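Local coordinates for MexT protein (Pseudomonas aeruginosa, PDB 6L33) that probably acts as a DNA-binding LysR-family transcriptional activator that switches on the MexEF-OprN efflux pump, this chain being the activator's regulatory domain, at residues S63-V77 against F179-N191. Numbering follows the deposited sequence.
Sequences SYTDELPANAKRKTV and FELSMAWRGAQDN
R74 NH2 is gripped by several oxygens where the loop 65-71 folds back over strand 181-186: across the contact it forms a salt bridge with E180 OE1 (3.2 Å, an oxygen less surely placed), and beside this it bonds to D66 O (3.1 Å), which lies in the guanidinium plane, and to T65 OG1 (2.8 Å). E180 CG sits between its backbone N and carbonyl carbon (chi1 51°), and the extended chain beyond it carries the carboxylate to R74. The two charged planes stand 74° apart, so the pairing is not the flat two-pronged kind. L68 CD1 covers one guanidinium face and also meets A184 CB (3.6 Å), where a small alanine lets the leucine settle close to the strand.

Beneath this loop, strand 72-77 runs antiparallel to strand 181-186, bound through K73-W185 and K75-M183 pairs. V77 N extends the pairing to L181 O. K73 CB lies over the five-membered ring of W185, and W185 NE1 bonds in the ring plane to D190 OD1 (3.0 Å), which helps hold the indole's rotation. At the other end L181 CD2 sits over the centre of the Y64 ring (3.6 Å to the centroid), while Y64 OH bonds to D17. The F179 ring takes D66 CB over one face.

Strand 181-186 also pairs with strand 60-62, so it is an inner strand of one of the two sheets of this periplasmic-binding-protein-like regulatory domain, and strand 72-77 forms that sheet's edge. R74 NH2 alone collects a backbone oxygen, a hydroxyl and a carboxylate, which would link strand 72-77 electrostatically to the loop and to E180, whereas Y64 and W185 add CH-pi packing to their own polar bonds.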
loop_
_atom_site.group_PDB
_atom_site.type_symbol
_atom_site.label_atom_id
_atom_site.label_comp_id
_atom_site.label_asym_id
_atom_site.label_seq_id
_atom_site.Cartn_x
_atom_site.Cartn_y
_atom_site.Cartn_z
ATOM N N SER B 63 -0.204 11.251 8.808
ATOM C CA SER B 63 -1.189 10.892 7.802
ATOM C C SER B 63 -1.993 12.131 7.447
ATOM O O SER B 63 -1.974 13.132 8.168
ATOM C CB SER B 63 -2.119 9.785 8.316
ATOM O OG SER B 63 -2.972 9.302 7.294
ATOM N N TYR B 64 -2.692 12.056 6.319
ATOM C CA TYR B 64 -3.818 12.951 6.116
ATOM C C TYR B 64 -4.878 12.629 7.157
ATOM O O TYR B 64 -5.165 11.461 7.433
ATOM C CB TYR B 64 -4.383 12.801 4.704
ATOM C CG TYR B 64 -3.353 13.029 3.627
ATOM C CD1 TYR B 64 -2.962 14.316 3.274
ATOM C CD2 TYR B 64 -2.757 11.958 2.977
ATOM C CE1 TYR B 64 -2.012 14.528 2.294
ATOM C CE2 TYR B 64 -1.808 12.160 1.998
ATOM C CZ TYR B 64 -1.441 13.446 1.658
ATOM O OH TYR B 64 -0.493 13.646 0.681
ATOM N N THR B 65 -5.435 13.666 7.771
ATOM C CA THR B 65 -6.392 13.479 8.851
ATOM C C THR B 65 -7.609 14.357 8.622
ATOM O O THR B 65 -7.492 15.485 8.133
ATOM C CB THR B 65 -5.775 13.803 10.217
ATOM O OG1 THR B 65 -5.322 15.163 10.224
ATOM C CG2 THR B 65 -4.602 12.876 10.516
ATOM N N ASP B 66 -8.781 13.826 8.978
ATOM C CA ASP B 66 -10.009 14.597 8.945
ATOM C C ASP B 66 -10.436 14.804 10.386
ATOM O O ASP B 66 -10.055 15.818 11.004
ATOM C CB ASP B 66 -11.056 13.890 8.072
ATOM C CG ASP B 66 -12.332 14.696 7.919
ATOM O OD1 ASP B 66 -12.370 15.854 8.381
ATOM O OD2 ASP B 66 -13.298 14.167 7.331
ATOM N N GLU B 67 -11.198 13.891 10.983
ATOM C CA GLU B 67 -11.552 13.968 12.391
ATOM C C GLU B 67 -10.771 12.930 13.188
ATOM O O GLU B 67 -10.415 11.865 12.674
ATOM C CB GLU B 67 -13.054 13.754 12.600
ATOM C CG GLU B 67 -13.932 14.498 11.612
ATOM C CD GLU B 67 -14.166 15.942 12.012
ATOM O OE1 GLU B 67 -14.814 16.675 11.235
ATOM O OE2 GLU B 67 -13.701 16.345 13.100
ATOM N N LEU B 68 -10.513 13.253 14.448
ATOM C CA LEU B 68 -9.771 12.410 15.370
ATOM C C LEU B 68 -10.568 12.249 16.654
ATOM O O LEU B 68 -11.417 13.087 16.975
ATOM C CB LEU B 68 -8.393 13.015 15.680
ATOM C CG LEU B 68 -7.437 13.141 14.492
ATOM C CD1 LEU B 68 -6.248 14.004 14.858
ATOM C CD2 LEU B 68 -6.980 11.771 14.019
ATOM N N PRO B 69 -10.331 11.172 17.405
ATOM C CA PRO B 69 -11.028 11.004 18.685
ATOM C C PRO B 69 -10.725 12.149 19.641
ATOM O O PRO B 69 -9.694 12.818 19.550
ATOM C CB PRO B 69 -10.483 9.672 19.217
ATOM C CG PRO B 69 -10.042 8.939 17.999
ATOM C CD PRO B 69 -9.521 9.990 17.062
ATOM N N ALA B 70 -11.659 12.372 20.573
ATOM C CA ALA B 70 -11.500 13.456 21.537
ATOM C C ALA B 70 -10.263 13.261 22.403
ATOM O O ALA B 70 -9.630 14.241 22.811
ATOM C CB ALA B 70 -12.748 13.569 22.413
ATOM N N ASN B 71 -9.904 12.013 22.688
ATOM C CA ASN B 71 -8.723 11.682 23.485
ATOM C C ASN B 71 -7.474 11.584 22.612
ATOM O O ASN B 71 -6.684 10.646 22.722
ATOM C CB ASN B 71 -8.968 10.382 24.244
ATOM C CG ASN B 71 -7.969 10.155 25.366
ATOM O OD1 ASN B 71 -7.067 10.964 25.589
ATOM N ND2 ASN B 71 -8.125 9.043 26.078
ATOM N N ALA B 72 -7.282 12.561 21.728
ATOM C CA ALA B 72 -6.165 12.539 20.794
ATOM C C ALA B 72 -5.632 13.947 20.588
ATOM O O ALA B 72 -6.409 14.885 20.388
ATOM C CB ALA B 72 -6.578 11.931 19.447
ATOM N N LYS B 73 -4.311 14.088 20.643
ATOM C CA LYS B 73 -3.633 15.333 20.320
ATOM C C LYS B 73 -3.140 15.281 18.880
ATOM O O LYS B 73 -2.864 14.206 18.341
ATOM C CB LYS B 73 -2.458 15.584 21.270
ATOM C CG LYS B 73 -2.859 16.059 22.663
ATOM C CD LYS B 73 -2.837 17.578 22.761
ATOM C CE LYS B 73 -2.179 18.049 24.052
ATOM N NZ LYS B 73 -3.039 17.821 25.247
ATOM N N ARG B 74 -3.033 16.450 18.256
ATOM C CA ARG B 74 -2.636 16.501 16.857
ATOM C C ARG B 74 -1.798 17.744 16.606
ATOM O O ARG B 74 -1.880 18.738 17.333
ATOM C CB ARG B 74 -3.854 16.472 15.922
ATOM C CG ARG B 74 -4.291 17.830 15.402
ATOM C CD ARG B 74 -5.745 17.806 14.951
ATOM N NE ARG B 74 -5.897 17.313 13.584
ATOM C CZ ARG B 74 -7.070 17.068 13.006
ATOM N NH1 ARG B 74 -8.197 17.266 13.677
ATOM N NH2 ARG B 74 -7.117 16.623 11.758
ATOM N N LYS B 75 -0.986 17.667 15.554
ATOM C CA LYS B 75 -0.081 18.740 15.165
ATOM C C LYS B 75 -0.020 18.772 13.647
ATOM O O LYS B 75 0.344 17.772 13.020
ATOM C CB LYS B 75 1.314 18.522 15.765
ATOM C CG LYS B 75 2.446 19.239 15.048
ATOM C CD LYS B 75 3.756 19.079 15.810
ATOM C CE LYS B 75 4.896 19.829 15.139
ATOM N NZ LYS B 75 5.581 19.003 14.107
ATOM N N THR B 76 -0.397 19.904 13.057
ATOM C CA THR B 76 -0.289 20.054 11.613
ATOM C C THR B 76 1.177 20.026 11.205
ATOM O O THR B 76 2.003 20.751 11.767
ATOM C CB THR B 76 -0.940 21.360 11.152
ATOM O OG1 THR B 76 -2.350 21.310 11.397
ATOM C CG2 THR B 76 -0.699 21.581 9.663
ATOM N N VAL B 77 1.505 19.175 10.238
ATOM C CA VAL B 77 2.856 19.127 9.698
ATOM C C VAL B 77 2.944 19.701 8.290
ATOM O O VAL B 77 4.035 20.136 7.888
ATOM C CB VAL B 77 3.430 17.694 9.735
ATOM C CG1 VAL B 77 3.109 17.028 11.066
ATOM C CG2 VAL B 77 2.901 16.862 8.581
ATOM N N PHE B 179 -7.111 17.440 2.574
ATOM C CA PHE B 179 -6.874 17.290 4.002
ATOM C C PHE B 179 -5.426 17.614 4.351
ATOM O O PHE B 179 -4.500 17.337 3.587
ATOM C CB PHE B 179 -7.201 15.866 4.459
ATOM C CG PHE B 179 -8.668 15.540 4.434
ATOM C CD1 PHE B 179 -9.607 16.456 4.877
ATOM C CD2 PHE B 179 -9.106 14.310 3.971
ATOM C CE1 PHE B 179 -10.958 16.151 4.854
ATOM C CE2 PHE B 179 -10.452 14.002 3.945
ATOM C CZ PHE B 179 -11.379 14.922 4.387
ATOM N N GLU B 180 -5.246 18.203 5.529
ATOM C CA GLU B 180 -3.920 18.469 6.064
ATOM C C GLU B 180 -3.157 17.170 6.303
ATOM O O GLU B 180 -3.741 16.126 6.602
ATOM C CB GLU B 180 -4.044 19.232 7.385
ATOM C CG GLU B 180 -5.011 18.546 8.355
ATOM C CD GLU B 180 -5.080 19.208 9.719
ATOM O OE1 GLU B 180 -4.781 18.530 10.726
ATOM O OE2 GLU B 180 -5.443 20.401 9.785
ATOM N N LEU B 181 -1.836 17.238 6.165
ATOM C CA LEU B 181 -0.972 16.224 6.752
ATOM C C LEU B 181 -0.777 16.561 8.225
ATOM O O LEU B 181 -0.430 17.697 8.564
ATOM C CB LEU B 181 0.379 16.161 6.037
ATOM C CG LEU B 181 0.549 15.223 4.839
ATOM C CD1 LEU B 181 1.993 15.247 4.351
ATOM C CD2 LEU B 181 0.116 13.801 5.173
ATOM N N SER B 182 -1.024 15.589 9.098
ATOM C CA SER B 182 -0.971 15.814 10.533
ATOM C C SER B 182 -0.085 14.775 11.202
ATOM O O SER B 182 0.098 13.667 10.691
ATOM C CB SER B 182 -2.366 15.749 11.175
ATOM O OG SER B 182 -3.127 16.909 10.898
HETATM N N MSE B 183 0.469 15.153 12.348
HETATM C CA MSE B 183 0.958 14.174 13.304
HETATM C C MSE B 183 -0.063 14.110 14.421
HETATM O O MSE B 183 -0.394 15.131 15.020
HETATM C CB MSE B 183 2.336 14.530 13.858
HETATM C CG MSE B 183 2.791 13.553 14.933
HETATM SE SE MSE B 183 4.545 13.919 15.696
HETATM C CE MSE B 183 5.539 14.204 14.049
ATOM N N ALA B 184 -0.578 12.917 14.692
ATOM C CA ALA B 184 -1.628 12.749 15.683
ATOM C C ALA B 184 -1.266 11.615 16.625
ATOM O O ALA B 184 -0.743 10.579 16.200
ATOM C CB ALA B 184 -2.983 12.471 15.025
ATOM N N TRP B 185 -1.549 11.822 17.907
ATOM C CA TRP B 185 -1.295 10.812 18.918
ATOM C C TRP B 185 -2.376 10.920 19.981
ATOM O O TRP B 185 -3.135 11.890 20.034
ATOM C CB TRP B 185 0.111 10.957 19.517
ATOM C CG TRP B 185 0.354 12.246 20.242
ATOM C CD1 TRP B 185 0.281 12.453 21.589
ATOM C CD2 TRP B 185 0.729 13.505 19.663
ATOM N NE1 TRP B 185 0.580 13.760 21.885
ATOM C CE2 TRP B 185 0.860 14.428 20.721
ATOM C CE3 TRP B 185 0.967 13.940 18.356
ATOM C CZ2 TRP B 185 1.213 15.759 20.512
ATOM C CZ3 TRP B 185 1.318 15.264 18.149
ATOM C CH2 TRP B 185 1.438 16.158 19.223
ATOM N N ARG B 186 -2.443 9.901 20.822
ATOM C CA ARG B 186 -3.478 9.791 21.834
ATOM C C ARG B 186 -3.089 10.580 23.078
ATOM O O ARG B 186 -1.913 10.669 23.439
ATOM C CB ARG B 186 -3.709 8.325 22.189
ATOM C CG ARG B 186 -2.442 7.618 22.608
ATOM C CD ARG B 186 -1.687 7.000 21.436
ATOM N NE ARG B 186 -2.403 5.878 20.843
ATOM C CZ ARG B 186 -2.700 4.749 21.479
ATOM N NH1 ARG B 186 -2.335 4.561 22.741
ATOM N NH2 ARG B 186 -3.359 3.798 20.842
ATOM N N GLY B 187 -4.101 11.157 23.732
ATOM C CA GLY B 187 -3.842 12.023 24.871
ATOM C C GLY B 187 -3.084 11.343 25.994
ATOM O O GLY B 187 -2.268 11.978 26.668
ATOM N N ALA B 188 -3.329 10.047 26.203
ATOM C CA ALA B 188 -2.671 9.328 27.290
ATOM C C ALA B 188 -1.155 9.341 27.148
ATOM O O ALA B 188 -0.439 9.365 28.156
ATOM C CB ALA B 188 -3.183 7.887 27.348
ATOM N N GLN B 189 -0.647 9.336 25.918
ATOM C CA GLN B 189 0.784 9.229 25.665
ATOM C C GLN B 189 1.474 10.577 25.504
ATOM O O GLN B 189 2.671 10.606 25.195
ATOM C CB GLN B 189 1.030 8.375 24.417
ATOM C CG GLN B 189 1.453 6.945 24.713
ATOM C CD GLN B 189 0.279 6.010 24.910
ATOM O OE1 GLN B 189 -0.875 6.417 24.825
ATOM N NE2 GLN B 189 0.572 4.742 25.173
ATOM N N ASP B 190 0.761 11.690 25.698
ATOM C CA ASP B 190 1.410 12.997 25.648
ATOM C C ASP B 190 2.486 13.119 26.719
ATOM O O ASP B 190 3.505 13.788 26.507
ATOM C CB ASP B 190 0.365 14.104 25.804
ATOM C CG ASP B 190 0.868 15.458 25.337
ATOM O OD1 ASP B 190 1.366 15.547 24.196
ATOM O OD2 ASP B 190 0.754 16.436 26.107
ATOM N N ASN B 191 2.285 12.456 27.862
ATOM C CA ASN B 191 3.208 12.513 28.990
ATOM C C ASN B 191 4.393 11.571 28.830
ATOM O O ASN B 191 5.447 11.801 29.435
ATOM C CB ASN B 191 2.465 12.151 30.277
ATOM C CG ASN B 191 2.197 10.653 30.390
ATOM O OD1 ASN B 191 2.080 9.949 29.382
ATOM N ND2 ASN B 191 2.104 10.160 31.619
#